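Local coordinates for AHL synthase (Burkholderia glumae, PDB 3P2H), which probably makes N-acyl-L-homoserine lactone quorum-sensing signals from acyl-[ACP] and S-adenosyl-L-methionine, and is bound here to an inhibitor and 5'-deoxy-5'-methylthioadenosine, at residues A131-C145 and G169-A181. The protein carries 3 engineered substitutions. Numbering follows the deposited sequence.
Sequences AARRGARQLIGVTFC and GRMVVACWIDIDA. With NOO (N-(3-oxocyclohex-1-en-1-yl)octanamide), chain C.
Trp176 lies between Ile140 and Gln138 on one face of an antiparallel strand pair, 138-144 with 170-178. The pair belongs to the mixed central sheet of the autoinducer synthase fold, related to the acetyltransferases. Ile140 CD1 sits over the six-membered ring of Trp176, 3.7 Å from its centroid, in a CH-pi contact. The chain of Ile140 reaches it fully extended, with CG1 anti to the backbone N (chi1 -169°). Gln138 NE2 lies over the rim of the opposite ring face, with the amide and ring planes 6° apart. Gln138 NE2 also donates a nearly straight hydrogen bond to Asp178 OD1 (2.8 Å), although the position of that oxygen is less certain. His159 also meets the Trp176 ring.

The other face lines the inhibitor pocket, which probably takes the acyl chain of the substrate. The octanoyl tail of NOO runs past Gly141, whose N lies 3.6 Å from NOO C15. Ile177 CG1 reaches the same terminal carbon, C15, at 3.9 Å. At the strand end, where the side chains of Phe144 and Val172 diverge, the cyclohexenone lies over one face of the Phe144 ring, with NOO C3 above its centre. Val172 CG1 touches Phe144 CD1 obliquely (3.7 Å), and Arg170 CD packs against CE2 and CZ.

At the other end, Ile179 fits against Ala131, Ala132 and Ala136, where a Schellman motif closes helix 120-133. Backbone bonds run from Ile179 N to Arg137 O through to Cys145 N to Met171 O; Gly141 N to Cys175 O is weak. Thr143 CG2 lies only 3.3 Å from Cys175 CB, tighter than a usual carbon-carbon contact.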
loop_
_atom_site.group_PDB
_atom_site.type_symbol
_atom_site.label_atom_id
_atom_site.label_comp_id
_atom_site.label_asym_id
_atom_site.label_seq_id
_atom_site.Cartn_x
_atom_site.Cartn_y
_atom_site.Cartn_z
ATOM N N ALA A 131 -5.408 -6.844 6.196
ATOM C CA ALA A 131 -5.550 -7.784 5.089
ATOM C C ALA A 131 -5.710 -9.215 5.577
ATOM O O ALA A 131 -6.525 -9.972 5.048
ATOM C CB ALA A 131 -4.342 -7.682 4.161
ATOM N N ALA A 132 -4.926 -9.583 6.585
ATOM C CA ALA A 132 -4.982 -10.930 7.134
ATOM C C ALA A 132 -6.363 -11.206 7.722
ATOM O O ALA A 132 -6.957 -12.254 7.460
ATOM C CB ALA A 132 -3.906 -11.105 8.198
ATOM N N ARG A 133 -6.871 -10.263 8.511
ATOM C CA ARG A 133 -8.185 -10.408 9.126
ATOM C C ARG A 133 -9.287 -10.537 8.085
ATOM O O ARG A 133 -10.375 -11.025 8.382
ATOM C CB ARG A 133 -8.475 -9.218 10.047
ATOM C CG ARG A 133 -7.571 -9.178 11.267
ATOM C CD ARG A 133 -7.831 -7.955 12.126
ATOM N NE ARG A 133 -6.987 -7.949 13.316
ATOM C CZ ARG A 133 -6.914 -6.941 14.185
ATOM N NH1 ARG A 133 -7.634 -5.839 14.003
ATOM N NH2 ARG A 133 -6.128 -7.041 15.247
ATOM N N ARG A 134 -8.996 -10.101 6.866
ATOM C CA ARG A 134 -9.949 -10.168 5.768
ATOM C C ARG A 134 -9.743 -11.435 4.948
ATOM O O ARG A 134 -10.354 -11.604 3.889
ATOM C CB ARG A 134 -9.801 -8.937 4.870
ATOM C CG ARG A 134 -10.169 -7.628 5.556
ATOM C CD ARG A 134 -11.628 -7.638 5.953
ATOM N NE ARG A 134 -12.495 -7.382 4.807
ATOM C CZ ARG A 134 -12.885 -6.169 4.432
ATOM N NH1 ARG A 134 -12.488 -5.106 5.121
ATOM N NH2 ARG A 134 -13.667 -6.018 3.369
ATOM N N GLY A 135 -8.865 -12.311 5.434
ATOM C CA GLY A 135 -8.610 -13.567 4.751
ATOM C C GLY A 135 -7.422 -13.631 3.807
ATOM O O GLY A 135 -7.196 -14.661 3.178
ATOM N N ALA A 136 -6.656 -12.551 3.696
ATOM C CA ALA A 136 -5.508 -12.549 2.801
ATOM C C ALA A 136 -4.340 -13.353 3.366
ATOM O O ALA A 136 -4.064 -13.308 4.570
ATOM C CB ALA A 136 -5.060 -11.122 2.525
ATOM N N ARG A 137 -3.662 -14.089 2.490
ATOM C CA ARG A 137 -2.503 -14.885 2.879
ATOM C C ARG A 137 -1.248 -14.282 2.247
ATOM O O ARG A 137 -0.124 -14.638 2.600
ATOM C CB ARG A 137 -2.693 -16.337 2.442
ATOM C CG ARG A 137 -3.800 -17.025 3.227
ATOM C CD ARG A 137 -4.154 -18.399 2.688
ATOM N NE ARG A 137 -5.145 -19.047 3.552
ATOM C CZ ARG A 137 -5.601 -20.284 3.377
ATOM N NH1 ARG A 137 -5.165 -21.019 2.363
ATOM N NH2 ARG A 137 -6.475 -20.796 4.234
ATOM N N GLN A 138 -1.460 -13.357 1.315
ATOM C CA GLN A 138 -0.370 -12.665 0.634
ATOM C C GLN A 138 -0.797 -11.280 0.168
ATOM O O GLN A 138 -1.982 -11.018 -0.062
ATOM C CB GLN A 138 0.086 -13.432 -0.606
ATOM C CG GLN A 138 0.825 -14.726 -0.370
ATOM C CD GLN A 138 1.138 -15.416 -1.681
ATOM O OE1 GLN A 138 0.235 -15.791 -2.421
ATOM N NE2 GLN A 138 2.416 -15.571 -1.983
ATOM N N LEU A 139 0.189 -10.397 0.043
ATOM C CA LEU A 139 -0.028 -9.057 -0.468
ATOM C C LEU A 139 0.831 -8.986 -1.726
ATOM O O LEU A 139 1.881 -9.632 -1.808
ATOM C CB LEU A 139 0.447 -7.989 0.515
ATOM C CG LEU A 139 -0.283 -7.832 1.844
ATOM C CD1 LEU A 139 0.359 -6.697 2.611
ATOM C CD2 LEU A 139 -1.754 -7.556 1.612
ATOM N N ILE A 140 0.374 -8.218 -2.707
ATOM C CA ILE A 140 1.116 -8.044 -3.944
ATOM C C ILE A 140 1.005 -6.586 -4.362
ATOM O O ILE A 140 0.027 -5.918 -4.038
ATOM C CB ILE A 140 0.573 -8.968 -5.062
ATOM C CG1 ILE A 140 1.537 -8.955 -6.255
ATOM C CG2 ILE A 140 -0.822 -8.529 -5.486
ATOM C CD1 ILE A 140 1.224 -9.986 -7.312
ATOM N N GLY A 141 2.017 -6.080 -5.058
ATOM C CA GLY A 141 1.970 -4.695 -5.484
ATOM C C GLY A 141 3.284 -4.175 -6.031
ATOM O O GLY A 141 4.355 -4.707 -5.737
ATOM N N VAL A 142 3.198 -3.128 -6.841
ATOM C CA VAL A 142 4.387 -2.532 -7.418
ATOM C C VAL A 142 5.026 -1.690 -6.334
ATOM O O VAL A 142 4.380 -0.814 -5.748
ATOM C CB VAL A 142 4.041 -1.639 -8.623
ATOM C CG1 VAL A 142 5.300 -1.016 -9.183
ATOM C CG2 VAL A 142 3.332 -2.454 -9.677
ATOM N N THR A 143 6.294 -1.950 -6.061
ATOM C CA THR A 143 6.983 -1.207 -5.020
ATOM C C THR A 143 8.321 -0.688 -5.511
ATOM O O THR A 143 9.001 -1.351 -6.292
ATOM C CB THR A 143 7.246 -2.096 -3.787
ATOM O OG1 THR A 143 8.578 -2.617 -3.844
ATOM C CG2 THR A 143 6.289 -3.265 -3.774
ATOM N N PHE A 144 8.688 0.507 -5.059
ATOM C CA PHE A 144 9.973 1.083 -5.421
ATOM C C PHE A 144 10.989 0.101 -4.832
ATOM O O PHE A 144 10.755 -0.455 -3.761
ATOM C CB PHE A 144 10.141 2.451 -4.760
ATOM C CG PHE A 144 9.236 3.519 -5.312
ATOM C CD1 PHE A 144 8.101 3.191 -6.045
ATOM C CD2 PHE A 144 9.505 4.862 -5.065
ATOM C CE1 PHE A 144 7.245 4.191 -6.523
ATOM C CE2 PHE A 144 8.659 5.862 -5.535
ATOM C CZ PHE A 144 7.529 5.528 -6.263
ATOM N N CYS A 145 12.099 -0.133 -5.520
ATOM C CA CYS A 145 13.079 -1.063 -4.981
ATOM C C CYS A 145 13.632 -0.551 -3.653
ATOM O O CYS A 145 13.995 -1.333 -2.786
ATOM C CB CYS A 145 14.205 -1.301 -5.986
ATOM S SG CYS A 145 13.692 -2.352 -7.364
ATOM N N GLY A 169 12.391 6.721 -14.893
ATOM C CA GLY A 169 13.527 6.957 -14.022
ATOM C C GLY A 169 13.455 6.418 -12.605
ATOM O O GLY A 169 14.380 6.647 -11.827
ATOM N N ARG A 170 12.383 5.711 -12.250
ATOM C CA ARG A 170 12.254 5.159 -10.894
ATOM C C ARG A 170 12.263 3.633 -10.892
ATOM O O ARG A 170 11.358 3.002 -11.434
ATOM C CB ARG A 170 10.964 5.655 -10.232
ATOM C CG ARG A 170 10.983 7.124 -9.823
ATOM C CD ARG A 170 9.706 7.518 -9.075
ATOM N NE ARG A 170 8.594 7.775 -9.986
ATOM C CZ ARG A 170 8.617 8.713 -10.933
ATOM N NH1 ARG A 170 9.696 9.478 -11.085
ATOM N NH2 ARG A 170 7.568 8.888 -11.733
ATOM N N MET A 171 13.280 3.044 -10.270
ATOM C CA MET A 171 13.397 1.590 -10.215
ATOM C C MET A 171 12.318 0.995 -9.321
ATOM O O MET A 171 12.218 1.342 -8.144
ATOM C CB MET A 171 14.775 1.183 -9.687
ATOM C CG MET A 171 15.073 -0.314 -9.799
ATOM S SD MET A 171 15.284 -0.903 -11.514
ATOM C CE MET A 171 16.703 0.058 -11.997
ATOM N N VAL A 172 11.511 0.103 -9.889
ATOM C CA VAL A 172 10.434 -0.552 -9.155
ATOM C C VAL A 172 10.366 -2.031 -9.514
ATOM O O VAL A 172 11.016 -2.489 -10.459
ATOM C CB VAL A 172 9.058 0.080 -9.474
ATOM C CG1 VAL A 172 9.109 1.587 -9.270
ATOM C CG2 VAL A 172 8.657 -0.254 -10.904
ATOM N N VAL A 173 9.570 -2.774 -8.758
ATOM C CA VAL A 173 9.420 -4.194 -9.004
ATOM C C VAL A 173 8.116 -4.697 -8.410
ATOM O O VAL A 173 7.662 -4.195 -7.384
ATOM C CB VAL A 173 10.602 -4.985 -8.388
ATOM C CG1 VAL A 173 10.550 -4.909 -6.863
ATOM C CG2 VAL A 173 10.567 -6.417 -8.865
ATOM N N ALA A 174 7.496 -5.669 -9.070
ATOM C CA ALA A 174 6.260 -6.243 -8.557
ATOM C C ALA A 174 6.733 -7.052 -7.354
ATOM O O ALA A 174 7.647 -7.868 -7.473
ATOM C CB ALA A 174 5.622 -7.141 -9.597
ATOM N N CYS A 175 6.113 -6.834 -6.201
ATOM C CA CYS A 175 6.553 -7.505 -4.983
ATOM C C CYS A 175 5.476 -8.249 -4.205
ATOM O O CYS A 175 4.349 -7.766 -4.053
ATOM C CB CYS A 175 7.217 -6.455 -4.080
ATOM S SG CYS A 175 7.978 -6.997 -2.522
ATOM N N TRP A 176 5.839 -9.439 -3.730
ATOM C CA TRP A 176 4.960 -10.268 -2.917
ATOM C C TRP A 176 5.387 -10.093 -1.463
ATOM O O TRP A 176 6.556 -9.830 -1.180
ATOM C CB TRP A 176 5.143 -11.764 -3.205
ATOM C CG TRP A 176 4.633 -12.326 -4.488
ATOM C CD1 TRP A 176 5.382 -12.765 -5.541
ATOM C CD2 TRP A 176 3.270 -12.632 -4.811
ATOM N NE1 TRP A 176 4.574 -13.334 -6.495
ATOM C CE2 TRP A 176 3.272 -13.263 -6.075
ATOM C CE3 TRP A 176 2.048 -12.436 -4.153
ATOM C CZ2 TRP A 176 2.096 -13.702 -6.697
ATOM C CZ3 TRP A 176 0.876 -12.875 -4.772
ATOM C CH2 TRP A 176 0.913 -13.500 -6.032
ATOM N N ILE A 177 4.438 -10.244 -0.552
ATOM C CA ILE A 177 4.719 -10.228 0.878
ATOM C C ILE A 177 3.869 -11.380 1.408
ATOM O O ILE A 177 2.636 -11.309 1.371
ATOM C CB ILE A 177 4.283 -8.930 1.591
ATOM C CG1 ILE A 177 5.258 -7.793 1.286
ATOM C CG2 ILE A 177 4.256 -9.159 3.094
ATOM C CD1 ILE A 177 4.941 -6.505 2.040
ATOM N N ASP A 178 4.516 -12.452 1.860
ATOM C CA ASP A 178 3.786 -13.598 2.392
ATOM C C ASP A 178 3.367 -13.323 3.823
ATOM O O ASP A 178 4.200 -12.995 4.662
ATOM C CB ASP A 178 4.644 -14.871 2.380
ATOM C CG ASP A 178 4.834 -15.443 0.990
ATOM O OD1 ASP A 178 4.191 -14.952 0.043
ATOM O OD2 ASP A 178 5.626 -16.400 0.851
ATOM N N ILE A 179 2.076 -13.449 4.099
ATOM C CA ILE A 179 1.593 -13.237 5.455
ATOM C C ILE A 179 1.787 -14.559 6.198
ATOM O O ILE A 179 0.837 -15.290 6.471
ATOM C CB ILE A 179 0.105 -12.814 5.463
ATOM C CG1 ILE A 179 -0.061 -11.518 4.662
ATOM C CG2 ILE A 179 -0.368 -12.599 6.903
ATOM C CD1 ILE A 179 -1.505 -11.027 4.521
ATOM N N ASP A 180 3.045 -14.865 6.498
ATOM C CA ASP A 180 3.389 -16.092 7.194
ATOM C C ASP A 180 3.974 -15.780 8.571
ATOM O O ASP A 180 4.009 -14.622 8.996
ATOM C CB ASP A 180 4.391 -16.907 6.361
ATOM C CG ASP A 180 5.647 -16.121 6.008
ATOM O OD1 ASP A 180 5.894 -15.053 6.613
ATOM O OD2 ASP A 180 6.401 -16.586 5.128
ATOM N N ALA A 181 4.444 -16.817 9.262
ATOM C CA ALA A 181 5.011 -16.649 10.596
ATOM C C ALA A 181 6.106 -15.582 10.640
ATOM O O ALA A 181 6.143 -14.761 11.553
ATOM C CB ALA A 181 5.555 -17.987 11.103
HETATM C C1 NOO C . 7.856 5.212 -1.580
HETATM O O1 NOO C . 9.063 5.101 -1.390
HETATM C C2 NOO C . 6.973 4.021 -1.932
HETATM C C3 NOO C . 5.823 4.153 -2.723
HETATM C C4 NOO C . 5.348 5.584 -3.051
HETATM C C5 NOO C . 5.701 6.666 -1.955
HETATM C C6 NOO C . 7.191 6.621 -1.495
HETATM N N7 NOO C . 5.043 3.049 -3.271
HETATM C C8 NOO C . 3.658 2.754 -3.379
HETATM O O8 NOO C . 2.819 3.515 -3.852
HETATM C C9 NOO C . 3.126 1.391 -2.885
HETATM C C10 NOO C . 4.115 0.244 -2.548
HETATM C C11 NOO C . 3.422 -1.126 -2.783
HETATM C C12 NOO C . 3.798 -2.172 -1.718
HETATM C C13 NOO C . 3.191 -3.551 -2.057
HETATM C C14 NOO C . 4.087 -4.702 -1.563
HETATM C C15 NOO C . 3.384 -6.058 -1.685
#